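Local coordinates for type III secretion system effector protein ExoU (Pseudomonas fluorescens, PDB 4QMK) that probably hydrolyses membrane phospholipids as a patatin-like phospholipase effector delivered by type III secretion and directed to the plasma membrane through phosphatidylinositol 4,5-bisphosphate, at residues 257-261 with 262-266; 497-501 with 502-506; 123-126 with 127-131; 207-210 with 211-214. One frame throughout, in Å; residues are numbered along the deposited sequence.

Contact 1. Residues 257-261 with 262-266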
ATOM      1  N   LEU A 257       5.565  10.044  18.587  1.00 26.28           N
ATOM      2  CA  LEU A 257       4.499  10.721  17.907  1.00 28.33           C
ATOM      3  C   LEU A 257       3.945   9.789  16.852  1.00 26.74           C
ATOM      4  O   LEU A 257       4.671   9.338  15.961  1.00 25.57           O
ATOM      5  CB  LEU A 257       4.949  11.924  17.115  1.00 32.52           C
ATOM      6  CG  LEU A 257       5.011  13.367  17.563  1.00 37.40           C
ATOM      7  CD1 LEU A 257       3.826  13.648  18.466  1.00 40.71           C
ATOM      8  CD2 LEU A 257       6.305  13.773  18.208  1.00 40.96           C
ATOM      9  N   VAL A 258       2.660   9.515  16.939  1.00 26.15           N
ATOM     10  CA  VAL A 258       1.995   8.732  15.934  1.00 27.55           C
ATOM     11  C   VAL A 258       1.251   9.721  15.036  1.00 27.06           C
ATOM     12  O   VAL A 258       0.648  10.665  15.531  1.00 32.05           O
ATOM     13  CB  VAL A 258       1.033   7.777  16.592  1.00 29.64           C
ATOM     14  CG1 VAL A 258       0.314   6.931  15.578  1.00 30.87           C
ATOM     15  CG2 VAL A 258       1.782   6.916  17.564  1.00 34.31           C
ATOM     16  N   VAL A 259       1.313   9.541  13.726  1.00 26.66           N
ATOM     17  CA  VAL A 259       0.651  10.488  12.789  1.00 25.32           C
ATOM     18  C   VAL A 259      -0.024   9.785  11.613  1.00 23.64           C
ATOM     19  O   VAL A 259       0.614   9.058  10.845  1.00 24.26           O
ATOM     20  CB  VAL A 259       1.690  11.489  12.219  1.00 26.09           C
ATOM     21  CG1 VAL A 259       1.047  12.459  11.235  1.00 25.72           C
ATOM     22  CG2 VAL A 259       2.395  12.222  13.351  1.00 25.07           C
ATOM     23  N   PHE A 260      -1.314   9.973  11.503  1.00 22.46           N
ATOM     24  CA  PHE A 260      -2.065   9.445  10.396  1.00 23.12           C
ATOM     25  C   PHE A 260      -2.497  10.630   9.548  1.00 22.73           C
ATOM     26  O   PHE A 260      -2.965  11.612  10.082  1.00 25.60           O
ATOM     27  CB  PHE A 260      -3.308   8.759  10.905  1.00 24.01           C
ATOM     28  CG  PHE A 260      -3.055   7.586  11.815  1.00 22.83           C
ATOM     29  CD1 PHE A 260      -2.707   6.356  11.291  1.00 25.74           C
ATOM     30  CD2 PHE A 260      -3.240   7.698  13.133  1.00 22.13           C
ATOM     31  CE1 PHE A 260      -2.448   5.279  12.110  1.00 26.32           C
ATOM     32  CE2 PHE A 260      -3.004   6.631  13.979  1.00 24.45           C
ATOM     33  CZ  PHE A 260      -2.599   5.422  13.464  1.00 25.95           C
ATOM     34  N   ASN A 261      -2.351  10.533   8.246  1.00 23.00           N
ATOM     35  CA  ASN A 261      -2.798  11.555   7.297  1.00 24.53           C
ATOM     36  C   ASN A 261      -2.644  11.054   5.836  1.00 26.67           C
ATOM     37  O   ASN A 261      -2.208   9.916   5.601  1.00 26.31           O
ATOM     38  CB  ASN A 261      -2.025  12.849   7.501  1.00 26.35           C
ATOM     39  CG  ASN A 261      -0.505  12.705   7.237  1.00 27.77           C
ATOM     40  OD1 ASN A 261      -0.033  11.810   6.505  1.00 27.58           O
ATOM     41  ND2 ASN A 261       0.252  13.581   7.856  1.00 25.80           N
ATOM     42  N   ALA A 262      -2.958  11.890   4.857  1.00 28.81           N
ATOM     43  CA  ALA A 262      -2.952  11.420   3.462  1.00 31.69           C
ATOM     44  C   ALA A 262      -1.568  11.071   2.943  1.00 36.98           C
ATOM     45  O   ALA A 262      -1.426  10.237   2.043  1.00 40.22           O
ATOM     46  CB  ALA A 262      -3.608  12.421   2.552  1.00 31.47           C
ATOM     47  N   ASN A 263      -0.547  11.686   3.512  0.50 39.73           N
ATOM     48  CA  ASN A 263       0.807  11.428   3.061  0.50 42.35           C
ATOM     49  C   ASN A 263       1.433  10.126   3.610  0.50 41.85           C
ATOM     50  O   ASN A 263       2.050   9.371   2.851  0.50 44.67           O
ATOM     51  CB  ASN A 263       1.669  12.666   3.316  0.50 46.03           C
ATOM     52  CG  ASN A 263       1.311  13.828   2.376  0.50 52.82           C
ATOM     53  OD1 ASN A 263       0.361  13.740   1.569  0.50 55.14           O
ATOM     54  ND2 ASN A 263       2.059  14.922   2.480  0.50 54.00           N
ATOM     55  N   LEU A 264       1.235   9.818   4.889  1.00 38.60           N
ATOM     56  CA  LEU A 264       1.814   8.594   5.476  1.00 36.56           C
ATOM     57  C   LEU A 264       0.933   7.358   5.397  1.00 37.51           C
ATOM     58  O   LEU A 264       1.445   6.224   5.342  1.00 38.66           O
ATOM     59  CB  LEU A 264       2.112   8.835   6.955  1.00 36.21           C
ATOM     60  CG  LEU A 264       3.246   9.765   7.368  1.00 36.11           C
ATOM     61  CD1 LEU A 264       2.949  10.435   8.702  1.00 34.80           C
ATOM     62  CD2 LEU A 264       4.548   8.981   7.428  1.00 36.49           C
ATOM     63  N   THR A 265      -0.390   7.565   5.463  1.00 37.78           N
ATOM     64  CA  THR A 265      -1.372   6.463   5.589  1.00 36.04           C
ATOM     65  C   THR A 265      -2.619   6.784   4.755  1.00 36.59           C
ATOM     66  O   THR A 265      -3.738   6.739   5.254  1.00 33.53           O
ATOM     67  CB  THR A 265      -1.791   6.286   7.058  1.00 34.71           C
ATOM     68  OG1 THR A 265      -2.560   7.430   7.512  1.00 31.96           O
ATOM     69  CG2 THR A 265      -0.585   6.173   7.913  1.00 34.62           C
ATOM     70  N   PRO A 266      -2.413   7.045   3.454  1.00 37.55           N
ATOM     71  CA  PRO A 266      -3.471   7.441   2.570  1.00 35.80           C
ATOM     72  C   PRO A 266      -4.672   6.521   2.570  1.00 38.92           C
ATOM     73  O   PRO A 266      -5.814   7.005   2.591  1.00 39.53           O
ATOM     74  CB  PRO A 266      -2.809   7.436   1.199  1.00 36.92           C
ATOM     75  CG  PRO A 266      -1.637   6.527   1.313  1.00 38.17           C
ATOM     76  CD  PRO A 266      -1.165   6.740   2.717  1.00 39.19           C
TER
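Two donors from Thr265 converge on the carbonyl oxygen of Asn261, next to strand 254-260, where the chain turns back in an Asx motif. Thr265 N lies 3.0 Å from Asn261 O and approaches almost head-on to the carbonyl, whereas the hydroxyl Thr265 OG1, 3.2 Å from Asn261 O, comes in 24° off the carbonyl plane. The side chain of Asn261 closes the same turn. Its CG sits between the backbone N and the carbonyl carbon (chi1 63°), which brings OD1 to Leu264 N at 2.9 Å in a nearly straight bond; Asn263 N adds a weak one to OD1. The other end of this amide is held too, ND2 donating to Asn244 OD1 on the neighbouring strand 242-251, so the rotation of the amide is fixed from both ends. The buried Phe260 ring packs on Phe227 and on Ala273 and Ile276 of helix 270-278, and presents an edge to the threonine, with Thr265 OG1 close to the ring plane and 3.9 Å from Phe260 CD1. On the apolar side, Leu264 CD1 touches Val259 CG1 at 3.8 Å and also rests 3.5 Å from Val259 O.

Contact 2. Residues 497-501 with 502-506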
ATOM      1  N   LEU A 497       9.971  11.936 -19.256  1.00 62.14           N
ATOM      2  CA  LEU A 497      10.195  13.257 -19.800  1.00 57.73           C
ATOM      3  C   LEU A 497      11.589  13.494 -20.330  1.00 57.55           C
ATOM      4  O   LEU A 497      12.588  13.017 -19.764  1.00 57.68           O
ATOM      5  CB  LEU A 497       9.911  14.296 -18.735  1.00 54.07           C
ATOM      6  CG  LEU A 497       9.944  15.757 -19.144  1.00 51.24           C
ATOM      7  CD1 LEU A 497       8.942  16.077 -20.231  1.00 52.40           C
ATOM      8  CD2 LEU A 497       9.646  16.596 -17.927  1.00 51.33           C
ATOM      9  N   VAL A 498      11.637  14.248 -21.431  1.00 56.28           N
ATOM     10  CA  VAL A 498      12.881  14.669 -22.058  1.00 56.26           C
ATOM     11  C   VAL A 498      12.760  16.131 -22.446  1.00 54.79           C
ATOM     12  O   VAL A 498      11.665  16.697 -22.510  1.00 50.67           O
ATOM     13  CB  VAL A 498      13.219  13.835 -23.308  1.00 60.16           C
ATOM     14  CG1 VAL A 498      13.448  12.370 -22.920  1.00 61.49           C
ATOM     15  CG2 VAL A 498      12.122  13.965 -24.364  1.00 60.93           C
ATOM     16  N   ILE A 499      13.897  16.751 -22.690  1.00 55.85           N
ATOM     17  CA  ILE A 499      13.903  18.143 -23.061  1.00 57.07           C
ATOM     18  C   ILE A 499      13.697  18.232 -24.554  1.00 54.89           C
ATOM     19  O   ILE A 499      14.646  18.193 -25.333  1.00 55.90           O
ATOM     20  CB  ILE A 499      15.187  18.845 -22.580  1.00 60.50           C
ATOM     21  CG1 ILE A 499      15.233  18.791 -21.035  1.00 62.16           C
ATOM     22  CG2 ILE A 499      15.215  20.286 -23.059  1.00 59.94           C
ATOM     23  CD1 ILE A 499      16.616  18.949 -20.440  1.00 65.21           C
ATOM     24  N   THR A 500      12.426  18.298 -24.931  1.00 52.22           N
ATOM     25  CA  THR A 500      12.030  18.454 -26.324  1.00 56.12           C
ATOM     26  C   THR A 500      12.431  19.853 -26.800  1.00 54.57           C
ATOM     27  O   THR A 500      12.809  20.697 -25.981  1.00 51.18           O
ATOM     28  CB  THR A 500      10.502  18.322 -26.455  1.00 56.39           C
ATOM     29  OG1 THR A 500       9.874  19.373 -25.721  1.00 52.44           O
ATOM     30  CG2 THR A 500      10.023  16.993 -25.907  1.00 55.10           C
ATOM     31  N   PRO A 501      12.348  20.121 -28.115  1.00 54.91           N
ATOM     32  CA  PRO A 501      12.685  21.479 -28.572  1.00 53.85           C
ATOM     33  C   PRO A 501      11.791  22.586 -27.971  1.00 51.62           C
ATOM     34  O   PRO A 501      12.279  23.668 -27.624  1.00 53.80           O
ATOM     35  CB  PRO A 501      12.507  21.411 -30.091  1.00 56.25           C
ATOM     36  CG  PRO A 501      11.992  20.044 -30.407  1.00 58.44           C
ATOM     37  CD  PRO A 501      12.276  19.174 -29.231  1.00 58.47           C
ATOM     38  N   LYS A 502      10.496  22.327 -27.879  1.00 52.73           N
ATOM     39  CA  LYS A 502       9.553  23.314 -27.366  1.00 51.83           C
ATOM     40  C   LYS A 502       9.802  23.591 -25.868  1.00 46.35           C
ATOM     41  O   LYS A 502       9.550  24.691 -25.370  1.00 44.07           O
ATOM     42  CB  LYS A 502       8.126  22.828 -27.636  1.00 56.60           C
ATOM     43  CG  LYS A 502       7.028  23.845 -27.312  1.00 63.76           C
ATOM     44  CD  LYS A 502       5.642  23.383 -27.767  1.00 72.52           C
ATOM     45  CE  LYS A 502       5.423  23.596 -29.259  1.00 79.55           C
ATOM     46  NZ  LYS A 502       4.197  22.883 -29.706  1.00 82.83           N
ATOM     47  N   LEU A 503      10.335  22.603 -25.165  1.00 42.96           N
ATOM     48  CA  LEU A 503      10.647  22.751 -23.744  1.00 40.19           C
ATOM     49  C   LEU A 503      11.948  23.545 -23.529  1.00 37.03           C
ATOM     50  O   LEU A 503      12.015  24.409 -22.663  1.00 35.05           O
ATOM     51  CB  LEU A 503      10.759  21.373 -23.088  1.00 41.28           C
ATOM     52  CG  LEU A 503      10.658  21.376 -21.585  1.00 41.12           C
ATOM     53  CD1 LEU A 503       9.195  21.634 -21.257  1.00 47.37           C
ATOM     54  CD2 LEU A 503      11.103  20.062 -20.982  1.00 42.21           C
ATOM     55  N   ALA A 504      12.984  23.215 -24.287  1.00 37.16           N
ATOM     56  CA  ALA A 504      14.199  24.011 -24.304  1.00 37.86           C
ATOM     57  C   ALA A 504      13.818  25.445 -24.586  1.00 36.73           C
ATOM     58  O   ALA A 504      14.398  26.358 -24.013  1.00 37.47           O
ATOM     59  CB  ALA A 504      15.157  23.538 -25.388  1.00 39.11           C
ATOM     60  N   SER A 505      12.859  25.653 -25.469  1.00 36.08           N
ATOM     61  CA  SER A 505      12.499  27.019 -25.828  1.00 38.46           C
ATOM     62  C   SER A 505      11.876  27.734 -24.654  1.00 33.67           C
ATOM     63  O   SER A 505      12.281  28.866 -24.327  1.00 33.87           O
ATOM     64  CB  SER A 505      11.626  27.084 -27.105  1.00 41.64           C
ATOM     65  OG  SER A 505      11.049  28.376 -27.244  1.00 43.63           O
ATOM     66  N   ALA A 506      10.907  27.096 -24.006  1.00 31.87           N
ATOM     67  CA  ALA A 506      10.315  27.674 -22.773  1.00 30.10           C
ATOM     68  C   ALA A 506      11.333  27.926 -21.657  1.00 28.28           C
ATOM     69  O   ALA A 506      11.196  28.895 -20.939  1.00 29.89           O
ATOM     70  CB  ALA A 506       9.200  26.816 -22.258  1.00 31.71           C
TER
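Helix 501-513 starts with a threonine N-cap, Thr500, preceded by an inverse gamma turn centred on Ile499. With chi1 of Thr500 at 63°, OG1 leans over the start of the helix, 3.3 Å from Leu503 N. That capping bond is weak, and Leu503 N divides itself, since it also makes a weak bond to Thr500 O. The firmer hold comes one residue later: Ala504 N donates to Thr500 O at 3.0 Å along a practically straight N-H path of 178°. Ser505 N then continues the helical pattern to Pro501 O. Side-chain packing accompanies the cap. The apolar contact is Ile499 CG2 on Ala504 CB at 4.0 Å, the positions of a hydrophobic staple, here a small one because the partner is alanine. Leu503 CB packs 3.4 Å from Thr500 OG1, while its branch CD2 folds back toward the loop, 3.7 Å from Val498 O. Leu503 is buried beyond this point, against Ala486 and Ile487 of helix 464-491 and Leu538 of helix 533-544. Pro501, the first residue of the helix, has a ring nitrogen with no hydrogen to offer. The whole is a threonine N-cap with a staple-like contact beside it, at the start of an alpha-helix.

Contact 3. Residues 123-126 with 127-131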
ATOM      1  N   THR A 123     -23.236  19.610  17.088  1.00 39.68           N
ATOM      2  CA  THR A 123     -23.674  19.876  18.464  1.00 43.12           C
ATOM      3  C   THR A 123     -24.602  18.773  18.967  1.00 48.37           C
ATOM      4  O   THR A 123     -24.458  18.264  20.078  1.00 50.07           O
ATOM      5  CB  THR A 123     -24.442  21.209  18.563  1.00 41.74           C
ATOM      6  OG1 THR A 123     -23.725  22.227  17.829  1.00 39.72           O
ATOM      7  CG2 THR A 123     -24.611  21.607  20.000  1.00 39.97           C
ATOM      8  N   GLN A 124     -25.545  18.401  18.114  1.00 56.32           N
ATOM      9  CA  GLN A 124     -26.531  17.357  18.410  1.00 61.30           C
ATOM     10  C   GLN A 124     -25.825  16.038  18.728  1.00 55.67           C
ATOM     11  O   GLN A 124     -26.089  15.404  19.753  1.00 51.33           O
ATOM     12  CB  GLN A 124     -27.432  17.200  17.169  1.00 68.12           C
ATOM     13  CG  GLN A 124     -28.422  16.053  17.192  1.00 76.38           C
ATOM     14  CD  GLN A 124     -29.495  16.229  18.238  1.00 86.48           C
ATOM     15  OE1 GLN A 124     -29.878  15.274  18.930  1.00 97.19           O
ATOM     16  NE2 GLN A 124     -29.998  17.456  18.366  1.00 89.67           N
ATOM     17  N   LEU A 125     -24.929  15.642  17.832  1.00 50.23           N
ATOM     18  CA  LEU A 125     -24.225  14.398  17.974  1.00 51.20           C
ATOM     19  C   LEU A 125     -23.324  14.377  19.206  1.00 49.19           C
ATOM     20  O   LEU A 125     -23.206  13.352  19.858  1.00 47.54           O
ATOM     21  CB  LEU A 125     -23.430  14.138  16.693  1.00 56.99           C
ATOM     22  CG  LEU A 125     -22.623  12.839  16.516  1.00 58.57           C
ATOM     23  CD1 LEU A 125     -22.282  12.669  15.046  1.00 60.76           C
ATOM     24  CD2 LEU A 125     -21.352  12.846  17.343  1.00 60.06           C
ATOM     25  N   SER A 126     -22.716  15.508  19.546  1.00 48.87           N
ATOM     26  CA  SER A 126     -21.811  15.579  20.691  1.00 49.93           C
ATOM     27  C   SER A 126     -22.520  15.487  22.024  1.00 51.59           C
ATOM     28  O   SER A 126     -21.957  15.012  23.017  1.00 48.96           O
ATOM     29  CB  SER A 126     -20.990  16.875  20.663  1.00 50.03           C
ATOM     30  OG  SER A 126     -20.058  16.848  19.613  1.00 55.69           O
ATOM     31  N   ASN A 127     -23.743  15.994  22.067  1.00 56.10           N
ATOM     32  CA  ASN A 127     -24.542  15.948  23.305  1.00 57.48           C
ATOM     33  C   ASN A 127     -25.036  14.555  23.621  1.00 58.40           C
ATOM     34  O   ASN A 127     -25.209  14.229  24.791  1.00 56.30           O
ATOM     35  CB  ASN A 127     -25.703  16.916  23.217  1.00 56.69           C
ATOM     36  CG  ASN A 127     -25.248  18.354  23.182  1.00 55.73           C
ATOM     37  OD1 ASN A 127     -24.314  18.727  23.877  1.00 53.42           O
ATOM     38  ND2 ASN A 127     -25.928  19.172  22.402  1.00 56.28           N
ATOM     39  N   ASN A 128     -25.199  13.733  22.573  1.00 64.19           N
ATOM     40  CA  ASN A 128     -25.718  12.360  22.693  1.00 67.23           C
ATOM     41  C   ASN A 128     -24.658  11.279  22.754  1.00 64.33           C
ATOM     42  O   ASN A 128     -24.988  10.100  22.753  1.00 68.32           O
ATOM     43  CB  ASN A 128     -26.593  12.040  21.477  1.00 70.25           C
ATOM     44  CG  ASN A 128     -27.747  13.006  21.310  1.00 77.80           C
ATOM     45  OD1 ASN A 128     -28.046  13.803  22.199  1.00 80.80           O
ATOM     46  ND2 ASN A 128     -28.424  12.919  20.169  1.00 82.15           N
ATOM     47  N   LEU A 129     -23.396  11.657  22.823  1.00 62.67           N
ATOM     48  CA  LEU A 129     -22.344  10.659  22.721  1.00 65.86           C
ATOM     49  C   LEU A 129     -22.169   9.694  23.846  1.00 73.77           C
ATOM     50  O   LEU A 129     -22.025   8.491  23.580  1.00 90.90           O
ATOM     51  CB  LEU A 129     -20.985  11.273  22.397  1.00 65.91           C
ATOM     52  CG  LEU A 129     -20.581  11.243  20.924  1.00 68.59           C
ATOM     53  CD1 LEU A 129     -19.097  11.593  20.831  1.00 74.06           C
ATOM     54  CD2 LEU A 129     -20.830   9.882  20.285  1.00 70.00           C
ATOM     55  N   ASP A 130     -22.136  10.171  25.085  1.00 77.81           N
ATOM     56  CA  ASP A 130     -21.929   9.256  26.210  1.00 90.68           C
ATOM     57  C   ASP A 130     -20.567   8.571  25.985  1.00 88.46           C
ATOM     58  O   ASP A 130     -20.463   7.352  25.794  1.00 84.18           O
ATOM     59  CB  ASP A 130     -23.094   8.236  26.294  1.00 94.40           C
ATOM     60  CG  ASP A 130     -22.933   7.234  27.434  1.00100.02           C
ATOM     61  OD1 ASP A 130     -22.111   7.470  28.338  1.00107.42           O
ATOM     62  OD2 ASP A 130     -23.626   6.202  27.420  1.00102.32           O
ATOM     63  N   LEU A 131     -19.526   9.391  26.024  1.00 93.43           N
ATOM     64  CA  LEU A 131     -18.177   8.956  25.705  1.00 99.54           C
ATOM     65  C   LEU A 131     -17.415   8.145  26.798  1.00112.43           C
ATOM     66  O   LEU A 131     -16.436   7.460  26.471  1.00122.47           O
ATOM     67  CB  LEU A 131     -17.371  10.180  25.238  1.00 92.68           C
ATOM     68  CG  LEU A 131     -16.071   9.950  24.470  1.00 90.25           C
ATOM     69  CD1 LEU A 131     -15.892  10.875  23.266  1.00 94.26           C
ATOM     70  CD2 LEU A 131     -14.874  10.048  25.389  1.00 91.36           C
TER
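Gln124 and Asn128 meet through their side-chain amides at the C-terminal end of helix 119-127, where Asn128 is the first residue to leave helical backbone angles. Asn128 ND2 donates to Gln124 OE1 at 3.0 Å. The two amide planes stand 73° apart, and the donor approaches 27° off the plane of the glutamine carbonyl, so this is a crossed pair and not a coplanar one. Gln124 has CG anti to the backbone N (chi1 173°), and a bend at chi2 swings OE1 round toward the next turn. Both residues also lie against a crystal neighbour, so their pairing may owe something to the lattice. Beneath them the backbone frays. Asn127 N still makes a helical bond to Thr123 O at 3.1 Å, alongside a weak one to Gln124 O, but Asn128 N has only weak ones, to Gln124 O and Leu125 O. Asn127 and Thr123 run alongside one another, with Thr123 CG2 3.7 Å from Asn127 ND2. Asn127 OD1 accepts from Gln415 NE2 and its backbone O from Lys411 NZ, both of helix 408-431; Thr123 OG1 is bonded to Ala119 O one turn back and to Gln86 NE2. Ser126 OG is held by Phe122 O. Farther out, Leu125 packs on Leu112 and Glu191 while Leu129 touches Leu187 of helix 183-201. Between themselves the leucines cross, Leu125 CD2 meeting Leu129 CG at 4.0 Å, and Leu129 CG also lies 3.5 Å from Leu125 O.

Contact 4. Residues 207-210 with 211-214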
ATOM      1  N   ASN A 207     -21.102  17.669 -14.219  1.00100.02           N
ATOM      2  CA  ASN A 207     -19.964  16.818 -14.531  1.00102.80           C
ATOM      3  C   ASN A 207     -19.668  15.807 -13.439  1.00 97.52           C
ATOM      4  O   ASN A 207     -19.912  14.624 -13.613  1.00103.68           O
ATOM      5  CB  ASN A 207     -18.721  17.662 -14.842  1.00104.65           C
ATOM      6  CG  ASN A 207     -18.823  18.381 -16.179  1.00106.18           C
ATOM      7  OD1 ASN A 207     -19.541  17.947 -17.082  1.00109.40           O
ATOM      8  ND2 ASN A 207     -18.089  19.483 -16.315  1.00105.99           N
ATOM      9  N   ARG A 208     -19.161  16.274 -12.310  1.00 89.63           N
ATOM     10  CA  ARG A 208     -18.764  15.387 -11.218  1.00 87.70           C
ATOM     11  C   ARG A 208     -17.599  14.524 -11.653  1.00 87.53           C
ATOM     12  O   ARG A 208     -17.808  13.487 -12.307  1.00 78.39           O
ATOM     13  CB  ARG A 208     -19.898  14.490 -10.756  1.00 81.25           C
ATOM     14  CG  ARG A 208     -21.095  15.266 -10.309  1.00 80.08           C
ATOM     15  CD  ARG A 208     -21.846  14.431  -9.328  1.00 76.90           C
ATOM     16  NE  ARG A 208     -22.928  15.192  -8.737  1.00 76.45           N
ATOM     17  CZ  ARG A 208     -23.811  14.676  -7.893  1.00 71.95           C
ATOM     18  NH1 ARG A 208     -24.776  15.430  -7.378  1.00 69.27           N
ATOM     19  NH2 ARG A 208     -23.720  13.398  -7.565  1.00 72.49           N
ATOM     20  N   PRO A 209     -16.367  14.929 -11.262  1.00 82.76           N
ATOM     21  CA  PRO A 209     -15.161  14.198 -11.673  1.00 78.46           C
ATOM     22  C   PRO A 209     -15.261  12.721 -11.333  1.00 72.50           C
ATOM     23  O   PRO A 209     -15.838  12.367 -10.306  1.00 65.74           O
ATOM     24  CB  PRO A 209     -14.043  14.851 -10.856  1.00 75.85           C
ATOM     25  CG  PRO A 209     -14.553  16.208 -10.506  1.00 74.96           C
ATOM     26  CD  PRO A 209     -16.055  16.104 -10.425  1.00 75.50           C
ATOM     27  N   PRO A 210     -14.757  11.858 -12.220  1.00 74.58           N
ATOM     28  CA  PRO A 210     -14.800  10.428 -11.931  1.00 72.58           C
ATOM     29  C   PRO A 210     -14.217  10.139 -10.555  1.00 69.05           C
ATOM     30  O   PRO A 210     -14.677   9.232  -9.855  1.00 65.90           O
ATOM     31  CB  PRO A 210     -13.933   9.830 -13.034  1.00 73.42           C
ATOM     32  CG  PRO A 210     -14.096  10.770 -14.180  1.00 74.42           C
ATOM     33  CD  PRO A 210     -14.307  12.138 -13.598  1.00 74.14           C
ATOM     34  N   GLU A 211     -13.216  10.928 -10.182  1.00 67.23           N
ATOM     35  CA  GLU A 211     -12.569  10.831  -8.888  1.00 64.77           C
ATOM     36  C   GLU A 211     -13.554  10.741  -7.720  1.00 63.70           C
ATOM     37  O   GLU A 211     -13.444   9.820  -6.870  1.00 53.30           O
ATOM     38  CB  GLU A 211     -11.684  12.068  -8.693  1.00 70.54           C
ATOM     39  CG  GLU A 211     -10.181  11.833  -8.691  1.00 76.89           C
ATOM     40  CD  GLU A 211      -9.340  13.119  -8.614  1.00 85.07           C
ATOM     41  OE1 GLU A 211      -9.891  14.255  -8.618  1.00 80.57           O
ATOM     42  OE2 GLU A 211      -8.093  12.986  -8.538  1.00 84.83           O
ATOM     43  N   VAL A 212     -14.522  11.675  -7.690  1.00 58.16           N
ATOM     44  CA  VAL A 212     -15.447  11.736  -6.572  1.00 56.78           C
ATOM     45  C   VAL A 212     -16.544  10.691  -6.666  1.00 55.59           C
ATOM     46  O   VAL A 212     -16.874  10.042  -5.655  1.00 54.93           O
ATOM     47  CB  VAL A 212     -16.061  13.140  -6.317  1.00 56.10           C
ATOM     48  CG1 VAL A 212     -15.046  14.244  -6.553  1.00 57.05           C
ATOM     49  CG2 VAL A 212     -17.286  13.363  -7.144  1.00 63.64           C
ATOM     50  N   THR A 213     -17.080  10.482  -7.859  1.00 55.01           N
ATOM     51  CA  THR A 213     -18.159   9.541  -8.003  1.00 55.65           C
ATOM     52  C   THR A 213     -17.677   8.144  -7.551  1.00 52.08           C
ATOM     53  O   THR A 213     -18.416   7.407  -6.899  1.00 49.47           O
ATOM     54  CB  THR A 213     -18.758   9.567  -9.431  1.00 61.37           C
ATOM     55  OG1 THR A 213     -17.740   9.241 -10.375  1.00 72.37           O
ATOM     56  CG2 THR A 213     -19.303  10.961  -9.768  1.00 59.35           C
ATOM     57  N   ALA A 214     -16.418   7.816  -7.828  1.00 51.62           N
ATOM     58  CA  ALA A 214     -15.854   6.519  -7.397  1.00 51.91           C
ATOM     59  C   ALA A 214     -15.744   6.417  -5.872  1.00 52.75           C
ATOM     60  O   ALA A 214     -15.895   5.329  -5.313  1.00 57.42           O
ATOM     61  CB  ALA A 214     -14.497   6.268  -8.049  1.00 50.89           C
TER
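The peptide plane of Pro210 takes Thr213 OG1 and Ala214 N on one and the same face, both donating to the carbonyl oxygen. Thr213 OG1 stands 3.1 Å from Pro210 O and rises 35° out of the plane. Ala214 N, 3.0 Å from Pro210 O, comes in at a shallower tilt. A chi1 of 60° tips the threonine hydroxyl back toward Pro210, where it shares the acceptor with the regular i to i+4 bond. The other branch, Thr213 CG2, then faces the loop and touches Arg208 CB at 3.7 Å. One residue earlier, Pro209 O receives weak bonds from Val212 N at 3.0 Å and Thr213 N at 3.3 Å. Val212 CG2 settles 3.6 Å from Pro209 O, and its side chain packs on Leu233 and His236 of helix 227-236. The flat ends of the charged residues point elsewhere: the guanidinium of Arg208 donates from NH1 to Met203 O and from NE to Pro204 O, and the carboxylate of Glu211 makes a salt bridge from OE2 to Arg235 and a hydrogen bond from OE1 to His236. The start of helix 210-221 is thus an alpha-helix N-terminus with proline at both the N-cap and the first helical position, its first turn closed by backbone carbonyls and a threonine hydroxyl.

Overall arrangement
All four contacts are local turns at the ends of secondary structure, and along the chain they come in the order 3, 4, 1, 2. Contacts 3, 4 and 1 belong to the patatin-like phospholipase region; contact 2 comes much later, among the helices of the C-terminal half. Contact 1 adjoins strand 254-260, an outer strand of the seven-stranded mixed sheet, and both it and contact 4 touch helix 227-236, although their nearest atoms remain about 12 Å apart. Helix 183-201 packs on contact 3 and leads into the loop of contact 4. Contacts 2 and 3 lie on opposite sides of the chain's centre, their centres about 58 Å apart. The four turns are separate local features, three in the patatin-like part and one among the later helices.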